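Local coordinates for protein adenine phosphoribosyltransferase, putative (Trypanosoma brucei brucei, PDB 5VN4) that probably makes AMP from adenine and 5-phospho-alpha-D-ribose 1-diphosphate, releasing diphosphate, in the purine salvage pathway, at residues V62-G65 / I66-F69; T197-G200 / G201-S204; F69-D72 / R73-L77. All coordinates share one frame; numbering follows the deposited sequence.

How the contacts relate
Contacts 1 and 3 are successive turns of the same helix, 60-75, and share Phe69; their centres lie 11 Å apart. Both are partly buried, with side chains such as Ile66 and Phe70 facing inward. Contact 1 carries its arginines into the dimer interface, whereas contact 3 touches no other chain and turns Arg73 and Tyr74 to Glu179 and Lys75 to Glu101 of its own subunit. Contact 2, centred 31 Å from contact 1 and 25 Å from contact 3, is a surface loop after helix 192-197. There, glycines, mostly weak backbone bonds and a bridging water replace the regular helical hydrogen bonds of the other two.

Contact 1 of 3, residues V62-G65 / I66-F69; sequences VMRG and IRDF
The side chains of Arg64 and Arg67 run side by side, their guanidinium planes 49° apart: Arg67 NH2 sits at the edge of the Arg64 group, while Arg64 CG meets the Arg67 group obliquely, 3.3 Å from NH2. In the plane of the Arg67 group, at its edge, come Asp68 CG and a water. That water lies between the arginines, accepting from Arg67 NH2 at 3.0 Å and, more weakly, from Arg64 NE. Asp68 helps fix the rotation of Arg67: NE bonds to OD1 at 2.7 Å in a salt bridge, 35° out of the carboxylate plane, with a weaker bond from NH2 to the same oxygen. The Arg67 chain bends at chi2 (-93°) and chi3, which folds NE back to its neighbour. Arg64 NE and Arg67 NH2 are only 4.3 Å apart, but acceptors at the other nitrogens probably offset the like charges: Arg64 NH2 bonds to Asn103 OD1 and Val100 O of the second subunit, and Arg67 NH1 forms a salt bridge with Glu101 of that subunit. Ile66 CD1 touches Val62 CG1 at 3.9 Å and Met63 SD at 4.3 Å, beside Phe31, Ile56 and Met97. Four i to i+4 backbone bonds hold the turns. With Val62 and Ile66 inward, and Met63 reaching Val100 of the second subunit along with the arginines, this is an amphipathic helix at the phosphoribosyltransferase dimer interface.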
ATOM      1  N   VAL A  62      -6.863  -6.643 -14.281  1.00 11.34           N
ATOM      2  CA  VAL A  62      -6.797  -7.596 -13.172  1.00 11.39           C
ATOM      3  C   VAL A  62      -7.082  -6.904 -11.840  1.00 10.86           C
ATOM      4  O   VAL A  62      -7.774  -7.460 -10.978  1.00 11.41           O
ATOM      5  CB  VAL A  62      -5.463  -8.371 -13.171  1.00 12.45           C
ATOM      6  CG1 VAL A  62      -5.275  -9.128 -11.853  1.00 14.40           C
ATOM      7  CG2 VAL A  62      -5.398  -9.349 -14.348  1.00 14.54           C
ATOM      8  N   MET A  63      -6.556  -5.690 -11.644  1.00 10.37           N
ATOM      9  CA  MET A  63      -6.854  -4.964 -10.410  1.00  9.94           C
ATOM     10  C   MET A  63      -8.351  -4.740 -10.247  1.00 11.24           C
ATOM     11  O   MET A  63      -8.901  -4.924  -9.153  1.00 12.06           O
ATOM     12  CB  MET A  63      -6.100  -3.635 -10.368  1.00 10.63           C
ATOM     13  CG  MET A  63      -4.603  -3.780 -10.151  1.00 10.62           C
ATOM     14  SD  MET A  63      -4.181  -4.391  -8.491  1.00 10.74           S
ATOM     15  CE  MET A  63      -4.287  -2.885  -7.522  1.00 11.32           C
ATOM     16  N   ARG A  64      -9.028  -4.357 -11.331  1.00 11.39           N
ATOM     17  CA  ARG A  64     -10.479  -4.210 -11.290  1.00 13.81           C
ATOM     18  C   ARG A  64     -11.164  -5.543 -10.998  1.00 13.27           C
ATOM     19  O   ARG A  64     -12.165  -5.584 -10.276  1.00 13.92           O
ATOM     20  CB  ARG A  64     -10.971  -3.621 -12.610  1.00 16.61           C
ATOM     21  CG  ARG A  64     -12.445  -3.246 -12.625  1.00 21.53           C
ATOM     22  CD  ARG A  64     -12.791  -2.503 -13.908  1.00 24.84           C
ATOM     23  NE  ARG A  64     -11.812  -1.449 -14.168  1.00 27.75           N
ATOM     24  CZ  ARG A  64     -10.925  -1.467 -15.159  1.00 30.55           C
ATOM     25  NH1 ARG A  64     -10.902  -2.474 -16.023  1.00 30.98           N
ATOM     26  NH2 ARG A  64     -10.067  -0.466 -15.293  1.00 31.66           N
ATOM     27  N   GLY A  65     -10.645  -6.646 -11.552  1.00 12.36           N
ATOM     28  CA  GLY A  65     -11.232  -7.943 -11.261  1.00 13.03           C
ATOM     29  C   GLY A  65     -11.079  -8.332  -9.800  1.00 12.57           C
ATOM     30  O   GLY A  65     -12.007  -8.879  -9.196  1.00 13.29           O
ATOM     31  N   ILE A  66      -9.913  -8.038  -9.212  1.00 11.49           N
ATOM     32  CA  ILE A  66      -9.703  -8.271  -7.782  1.00 11.43           C
ATOM     33  C   ILE A  66     -10.687  -7.446  -6.965  1.00 12.16           C
ATOM     34  O   ILE A  66     -11.366  -7.955  -6.062  1.00 13.12           O
ATOM     35  CB  ILE A  66      -8.249  -7.935  -7.393  1.00 11.55           C
ATOM     36  CG1 ILE A  66      -7.248  -8.856  -8.088  1.00 11.39           C
ATOM     37  CG2 ILE A  66      -8.070  -7.975  -5.869  1.00 13.10           C
ATOM     38  CD1 ILE A  66      -5.841  -8.291  -8.068  1.00 11.04           C
ATOM     39  N   ARG A  67     -10.731  -6.139  -7.237  1.00 12.45           N
ATOM     40  CA  ARG A  67     -11.643  -5.249  -6.533  1.00 13.28           C
ATOM     41  C   ARG A  67     -13.076  -5.748  -6.647  1.00 13.65           C
ATOM     42  O   ARG A  67     -13.786  -5.885  -5.641  1.00 14.98           O
ATOM     43  CB  ARG A  67     -11.511  -3.843  -7.127  1.00 14.42           C
ATOM     44  CG  ARG A  67     -12.215  -2.736  -6.354  1.00 16.60           C
ATOM     45  CD  ARG A  67     -13.635  -2.432  -6.836  1.00 21.12           C
ATOM     46  NE  ARG A  67     -13.801  -2.364  -8.289  1.00 22.02           N
ATOM     47  CZ  ARG A  67     -13.653  -1.271  -9.038  1.00 23.57           C
ATOM     48  NH1 ARG A  67     -13.288  -0.113  -8.499  1.00 22.61           N
ATOM     49  NH2 ARG A  67     -13.863  -1.347 -10.344  1.00 25.21           N
ATOM     50  N   ASP A  68     -13.516  -6.033  -7.874  1.00 13.77           N
ATOM     51  CA  ASP A  68     -14.905  -6.423  -8.095  1.00 15.44           C
ATOM     52  C   ASP A  68     -15.227  -7.727  -7.384  1.00 14.66           C
ATOM     53  O   ASP A  68     -16.313  -7.879  -6.815  1.00 15.76           O
ATOM     54  CB  ASP A  68     -15.184  -6.559  -9.592  1.00 17.70           C
ATOM     55  CG  ASP A  68     -15.223  -5.223 -10.318  1.00 20.54           C
ATOM     56  OD1 ASP A  68     -15.261  -4.167  -9.656  1.00 21.69           O
ATOM     57  OD2 ASP A  68     -15.215  -5.238 -11.567  1.00 23.10           O
ATOM     58  N   PHE A  69     -14.295  -8.684  -7.413  1.00 14.06           N
ATOM     59  CA  PHE A  69     -14.538  -9.963  -6.751  1.00 13.94           C
ATOM     60  C   PHE A  69     -14.817  -9.769  -5.266  1.00 14.15           C
ATOM     61  O   PHE A  69     -15.824 -10.262  -4.738  1.00 14.66           O
ATOM     62  CB  PHE A  69     -13.354 -10.914  -6.941  1.00 14.03           C
ATOM     63  CG  PHE A  69     -13.566 -12.236  -6.264  1.00 13.45           C
ATOM     64  CD1 PHE A  69     -14.226 -13.262  -6.924  1.00 14.86           C
ATOM     65  CD2 PHE A  69     -13.173 -12.436  -4.949  1.00 13.19           C
ATOM     66  CE1 PHE A  69     -14.473 -14.473  -6.297  1.00 14.75           C
ATOM     67  CE2 PHE A  69     -13.419 -13.641  -4.316  1.00 13.39           C
ATOM     68  CZ  PHE A  69     -14.065 -14.665  -4.994  1.00 13.99           C
TER
HETATM   69  O   HOH W   1     -13.612   0.705 -12.511  1.00 40.66           O

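Contact 2 of 3, residues T197-G200 / G201-S204; sequences TFAG and GRYS
Gly201 N donates to Phe198 O at 3.0 Å, from well above the carbonyl plane, in a backbone that leaves helix 192-197 at Phe198, takes positive phi from Ala199 to Gly201 and then forms a type I beta turn from Gly201 to Ser204. Phe198 and Tyr203 run alongside each other and meet rim to rim, with Phe198 CD2 4.0 Å from Tyr203 CE2 and each atom near the plane of the other ring. Both rings rest on Val167 of helix 161-172, so the loop that leads from helix 192-197 into strand 208-213 of the central sheet is pinned to a neighbouring helix of the type I phosphoribosyltransferase fold. Ala199 CB wedges between two flat groups: it lies over a face of the Phe198 ring, toward the rim, and over the centre of the Arg202 guanidinium, 3.8 Å from CZ. With CG anti to the backbone N (chi1 -178°) and a bend at chi3, the Arg202 chain brings its guanidinium over that methyl, while its CG lies 3.6 Å above a face of the Tyr203 ring, offset toward the rim. Asp171 OD1 receives both polar ends, Arg202 NH1 in a salt bridge and Tyr203 OH in a hydrogen bond, while Arg202 also packs on Lys240 of the second subunit. The backbone angles at Gly201 (phi 91°, psi 15°) suit glycine, since a CB would be jammed against Gly200 O. A water bridges the bend, donating to Phe198 O and accepting from Tyr203 N, each at 2.7 Å; Arg202 N adds weak bonds to Phe198 O and Ala199 O.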
ATOM      1  N   THR A 197      -4.781 -23.204  13.983  1.00 15.80           N
ATOM      2  CA  THR A 197      -4.411 -23.926  15.189  1.00 16.75           C
ATOM      3  C   THR A 197      -4.068 -22.999  16.348  1.00 16.63           C
ATOM      4  O   THR A 197      -4.024 -23.460  17.493  1.00 18.31           O
ATOM      5  CB  THR A 197      -3.289 -24.944  14.909  1.00 19.62           C
ATOM      6  OG1 THR A 197      -2.130 -24.282  14.412  1.00 20.33           O
ATOM      7  CG2 THR A 197      -3.736 -25.975  13.877  1.00 20.33           C
ATOM      8  N   PHE A 198      -3.888 -21.702  16.084  1.00 16.07           N
ATOM      9  CA  PHE A 198      -3.682 -20.707  17.134  1.00 16.09           C
ATOM     10  C   PHE A 198      -4.785 -20.782  18.186  1.00 17.86           C
ATOM     11  O   PHE A 198      -5.962 -20.971  17.866  1.00 18.21           O
ATOM     12  CB  PHE A 198      -3.681 -19.308  16.498  1.00 15.58           C
ATOM     13  CG  PHE A 198      -3.615 -18.177  17.496  1.00 15.99           C
ATOM     14  CD1 PHE A 198      -2.478 -17.978  18.263  1.00 16.74           C
ATOM     15  CD2 PHE A 198      -4.684 -17.313  17.660  1.00 16.82           C
ATOM     16  CE1 PHE A 198      -2.410 -16.940  19.180  1.00 17.78           C
ATOM     17  CE2 PHE A 198      -4.624 -16.260  18.578  1.00 18.43           C
ATOM     18  CZ  PHE A 198      -3.487 -16.078  19.339  1.00 18.52           C
ATOM     19  N   ALA A 199      -4.394 -20.628  19.453  1.00 18.84           N
ATOM     20  CA  ALA A 199      -5.347 -20.547  20.562  1.00 21.66           C
ATOM     21  C   ALA A 199      -6.301 -21.739  20.573  1.00 23.66           C
ATOM     22  O   ALA A 199      -7.517 -21.592  20.723  1.00 24.78           O
ATOM     23  CB  ALA A 199      -6.103 -19.215  20.565  1.00 22.62           C
ATOM     24  N   GLY A 200      -5.742 -22.928  20.373  1.00 23.41           N
ATOM     25  CA  GLY A 200      -6.526 -24.150  20.435  1.00 23.63           C
ATOM     26  C   GLY A 200      -7.578 -24.285  19.356  1.00 23.44           C
ATOM     27  O   GLY A 200      -8.570 -24.994  19.556  1.00 25.25           O
ATOM     28  N   GLY A 201      -7.393 -23.629  18.213  1.00 20.80           N
ATOM     29  CA  GLY A 201      -8.334 -23.750  17.118  1.00 20.65           C
ATOM     30  C   GLY A 201      -9.448 -22.731  17.112  1.00 19.95           C
ATOM     31  O   GLY A 201     -10.435 -22.923  16.391  1.00 20.96           O
ATOM     32  N   ARG A 202      -9.313 -21.647  17.887  1.00 19.01           N
ATOM     33  CA  ARG A 202     -10.326 -20.596  17.964  1.00 19.25           C
ATOM     34  C   ARG A 202     -10.755 -20.070  16.595  1.00 18.73           C
ATOM     35  O   ARG A 202     -11.910 -19.656  16.428  1.00 20.02           O
ATOM     36  CB  ARG A 202      -9.785 -19.456  18.834  1.00 20.62           C
ATOM     37  CG  ARG A 202     -10.737 -18.279  19.074  1.00 21.56           C
ATOM     38  CD  ARG A 202     -10.133 -17.298  20.083  1.00 21.98           C
ATOM     39  NE  ARG A 202      -9.935 -17.949  21.379  1.00 22.53           N
ATOM     40  CZ  ARG A 202      -9.071 -17.551  22.308  1.00 22.83           C
ATOM     41  NH1 ARG A 202      -8.309 -16.483  22.108  1.00 22.16           N
ATOM     42  NH2 ARG A 202      -8.970 -18.228  23.445  1.00 24.13           N
ATOM     43  N   TYR A 203      -9.855 -20.070  15.609  1.00 16.75           N
ATOM     44  CA  TYR A 203     -10.141 -19.511  14.292  1.00 16.18           C
ATOM     45  C   TYR A 203     -10.194 -20.566  13.189  1.00 15.61           C
ATOM     46  O   TYR A 203     -10.059 -20.231  12.011  1.00 15.11           O
ATOM     47  CB  TYR A 203      -9.154 -18.384  13.972  1.00 15.74           C
ATOM     48  CG  TYR A 203      -9.249 -17.278  15.009  1.00 14.77           C
ATOM     49  CD1 TYR A 203     -10.255 -16.313  14.943  1.00 15.63           C
ATOM     50  CD2 TYR A 203      -8.373 -17.236  16.091  1.00 14.93           C
ATOM     51  CE1 TYR A 203     -10.369 -15.324  15.923  1.00 16.44           C
ATOM     52  CE2 TYR A 203      -8.469 -16.255  17.052  1.00 16.26           C
ATOM     53  CZ  TYR A 203      -9.465 -15.305  16.969  1.00 16.61           C
ATOM     54  OH  TYR A 203      -9.555 -14.343  17.954  1.00 17.58           O
ATOM     55  N   SER A 204     -10.396 -21.840  13.541  1.00 16.07           N
ATOM     56  CA  SER A 204     -10.406 -22.886  12.524  1.00 17.50           C
ATOM     57  C   SER A 204     -11.580 -22.767  11.555  1.00 17.00           C
ATOM     58  O   SER A 204     -11.524 -23.355  10.468  1.00 18.20           O
ATOM     59  CB  SER A 204     -10.402 -24.267  13.176  1.00 19.96           C
ATOM     60  OG  SER A 204     -11.574 -24.455  13.943  1.00 20.66           O
TER
HETATM   61  O   HOH W   2      -7.294 -21.043  15.554  1.00 17.29           O

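Contact 3 of 3, residues F69-D72 / R73-L77; sequences FFVD and RYKNL
Lys75 N bonds to Val71 O at 2.8 Å, and Tyr74 N to Phe70 O and Arg73 N to Phe69 O at 3.0 Å each, the last full turn of helix 60-75. Beyond it the chain leaves helical angles at Asn76, and Asp72 O is gripped by two weak bonds, from Asn76 N and, at 2.8 Å, from Asn76 ND2. The side-chain amide thus turns back toward the helix end and supplements its final backbone bond.

Two other polar ends converge outside the segment: Arg73 NE forms a salt bridge with Glu179 OE2, and Tyr74 OH bonds to the same oxygen. The phenol leans along Phe70, its OH 3.5 Å from Phe70 CD1; the two rings are inclined by 29° yet slid so far apart that they barely overlap. Phe69 puts CD2 over the centre of the Phe70 ring, while its CE2 meets Arg73 CD at 3.8 Å. Arg73 runs extended beside Phe69 and, with chi4 at 82°, its guanidinium plane lies within 7° of the ring plane. On another side, Val71 CG1 lies against Lys75 CE at 3.6 Å, and NZ hydrogen-bonds to Glu101 O. Leu211 and Ala181 of the central sheet pack against Phe70. Held by both an arginine and a phenol, the Glu179 carboxylate probably stays ionised, its charge tying the end of this helix to strand 176-182.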
ATOM      1  N   PHE A  69     -14.295  -8.684  -7.413  1.00 14.06           N
ATOM      2  CA  PHE A  69     -14.538  -9.963  -6.751  1.00 13.94           C
ATOM      3  C   PHE A  69     -14.817  -9.769  -5.266  1.00 14.15           C
ATOM      4  O   PHE A  69     -15.824 -10.262  -4.738  1.00 14.66           O
ATOM      5  CB  PHE A  69     -13.354 -10.914  -6.941  1.00 14.03           C
ATOM      6  CG  PHE A  69     -13.566 -12.236  -6.264  1.00 13.45           C
ATOM      7  CD1 PHE A  69     -14.226 -13.262  -6.924  1.00 14.86           C
ATOM      8  CD2 PHE A  69     -13.173 -12.436  -4.949  1.00 13.19           C
ATOM      9  CE1 PHE A  69     -14.473 -14.473  -6.297  1.00 14.75           C
ATOM     10  CE2 PHE A  69     -13.419 -13.641  -4.316  1.00 13.39           C
ATOM     11  CZ  PHE A  69     -14.065 -14.665  -4.994  1.00 13.99           C
ATOM     12  N   PHE A  70     -13.931  -9.050  -4.571  1.00 13.58           N
ATOM     13  CA  PHE A  70     -14.076  -8.937  -3.122  1.00 13.78           C
ATOM     14  C   PHE A  70     -15.192  -7.982  -2.709  1.00 14.64           C
ATOM     15  O   PHE A  70     -15.877  -8.236  -1.712  1.00 15.27           O
ATOM     16  CB  PHE A  70     -12.735  -8.592  -2.476  1.00 13.39           C
ATOM     17  CG  PHE A  70     -11.784  -9.749  -2.426  1.00 12.75           C
ATOM     18  CD1 PHE A  70     -12.033 -10.816  -1.575  1.00 13.45           C
ATOM     19  CD2 PHE A  70     -10.654  -9.779  -3.229  1.00 13.08           C
ATOM     20  CE1 PHE A  70     -11.175 -11.888  -1.507  1.00 13.29           C
ATOM     21  CE2 PHE A  70      -9.791 -10.857  -3.174  1.00 13.25           C
ATOM     22  CZ  PHE A  70     -10.049 -11.911  -2.306  1.00 12.31           C
ATOM     23  N   VAL A  71     -15.410  -6.900  -3.457  1.00 15.39           N
ATOM     24  CA  VAL A  71     -16.543  -6.030  -3.160  1.00 16.51           C
ATOM     25  C   VAL A  71     -17.849  -6.802  -3.288  1.00 17.88           C
ATOM     26  O   VAL A  71     -18.697  -6.771  -2.388  1.00 18.62           O
ATOM     27  CB  VAL A  71     -16.515  -4.774  -4.047  1.00 16.96           C
ATOM     28  CG1 VAL A  71     -17.830  -4.004  -3.906  1.00 18.25           C
ATOM     29  CG2 VAL A  71     -15.333  -3.894  -3.667  1.00 17.62           C
ATOM     30  N   ASP A  72     -18.017  -7.537  -4.394  1.00 18.51           N
ATOM     31  CA  ASP A  72     -19.242  -8.310  -4.580  0.59 19.95           C
ATOM     32  C   ASP A  72     -19.396  -9.372  -3.502  1.00 19.27           C
ATOM     33  O   ASP A  72     -20.503  -9.601  -3.001  1.00 20.73           O
ATOM     34  CB  ASP A  72     -19.276  -8.955  -5.967  0.59 21.87           C
ATOM     35  CG  ASP A  72     -20.364 -10.018  -6.092  0.59 23.82           C
ATOM     36  OD1 ASP A  72     -20.104 -11.199  -5.767  0.59 23.89           O
ATOM     37  OD2 ASP A  72     -21.492  -9.665  -6.502  0.59 24.95           O
ATOM     38  N   ARG A  73     -18.295 -10.035  -3.139  1.00 18.47           N
ATOM     39  CA  ARG A  73     -18.350 -11.101  -2.148  1.00 17.87           C
ATOM     40  C   ARG A  73     -18.833 -10.571  -0.806  1.00 18.66           C
ATOM     41  O   ARG A  73     -19.718 -11.159  -0.172  1.00 20.21           O
ATOM     42  CB  ARG A  73     -16.962 -11.728  -2.011  1.00 17.17           C
ATOM     43  CG  ARG A  73     -16.881 -12.854  -1.009  1.00 16.19           C
ATOM     44  CD  ARG A  73     -15.549 -13.571  -1.163  1.00 16.54           C
ATOM     45  NE  ARG A  73     -15.416 -14.644  -0.185  1.00 16.04           N
ATOM     46  CZ  ARG A  73     -15.936 -15.857  -0.333  1.00 16.03           C
ATOM     47  NH1 ARG A  73     -16.613 -16.166  -1.435  1.00 17.43           N
ATOM     48  NH2 ARG A  73     -15.768 -16.766   0.618  1.00 16.68           N
ATOM     49  N   TYR A  74     -18.258  -9.455  -0.358  1.00 18.92           N
ATOM     50  CA  TYR A  74     -18.594  -8.943   0.961  1.00 19.86           C
ATOM     51  C   TYR A  74     -19.883  -8.131   0.967  1.00 22.43           C
ATOM     52  O   TYR A  74     -20.519  -8.026   2.018  1.00 23.49           O
ATOM     53  CB  TYR A  74     -17.409  -8.171   1.548  1.00 19.04           C
ATOM     54  CG  TYR A  74     -16.151  -9.019   1.622  1.00 16.54           C
ATOM     55  CD1 TYR A  74     -16.216 -10.366   1.985  1.00 16.95           C
ATOM     56  CD2 TYR A  74     -14.904  -8.488   1.310  1.00 16.49           C
ATOM     57  CE1 TYR A  74     -15.075 -11.152   2.042  1.00 16.40           C
ATOM     58  CE2 TYR A  74     -13.757  -9.263   1.359  1.00 15.43           C
ATOM     59  CZ  TYR A  74     -13.845 -10.596   1.730  1.00 14.92           C
ATOM     60  OH  TYR A  74     -12.701 -11.363   1.782  1.00 16.33           O
ATOM     61  N   LYS A  75     -20.294  -7.586  -0.182  1.00 23.60           N
ATOM     62  CA  LYS A  75     -21.602  -6.945  -0.265  1.00 28.63           C
ATOM     63  C   LYS A  75     -22.729  -7.953  -0.108  1.00 31.89           C
ATOM     64  O   LYS A  75     -23.832  -7.588   0.315  1.00 33.31           O
ATOM     65  CB  LYS A  75     -21.781  -6.247  -1.613  1.00 30.29           C
ATOM     66  CG  LYS A  75     -21.233  -4.846  -1.707  1.00 33.40           C
ATOM     67  CD  LYS A  75     -21.995  -4.076  -2.780  1.00 36.39           C
ATOM     68  CE  LYS A  75     -21.220  -2.867  -3.262  1.00 38.26           C
ATOM     69  NZ  LYS A  75     -20.707  -2.062  -2.123  1.00 39.14           N
ATOM     70  N   ASN A  76     -22.487  -9.210  -0.467  1.00 34.34           N
ATOM     71  CA  ASN A  76     -23.536 -10.218  -0.505  1.00 37.21           C
ATOM     72  C   ASN A  76     -23.576 -11.090   0.746  1.00 37.03           C
ATOM     73  O   ASN A  76     -24.365 -12.040   0.804  1.00 37.29           O
ATOM     74  CB  ASN A  76     -23.423 -11.046  -1.788  1.00 40.03           C
ATOM     75  CG  ASN A  76     -23.922 -10.284  -3.010  1.00 42.50           C
ATOM     76  OD1 ASN A  76     -25.071  -9.838  -3.045  1.00 44.25           O
ATOM     77  ND2 ASN A  76     -23.056 -10.114  -4.004  1.00 43.09           N
ATOM     78  N   LEU A  77     -22.763 -10.778   1.752  1.00 36.42           N
ATOM     79  CA  LEU A  77     -22.882 -11.444   3.040  1.00 36.55           C
ATOM     80  C   LEU A  77     -24.187 -11.042   3.714  1.00 38.97           C
ATOM     81  O   LEU A  77     -24.628  -9.894   3.613  1.00 38.98           O
ATOM     82  CB  LEU A  77     -21.714 -11.056   3.944  1.00 34.21           C
ATOM     83  CG  LEU A  77     -20.329 -11.500   3.481  1.00 32.75           C
ATOM     84  CD1 LEU A  77     -19.272 -11.058   4.477  1.00 31.87           C
ATOM     85  CD2 LEU A  77     -20.306 -13.005   3.288  1.00 32.97           C
TER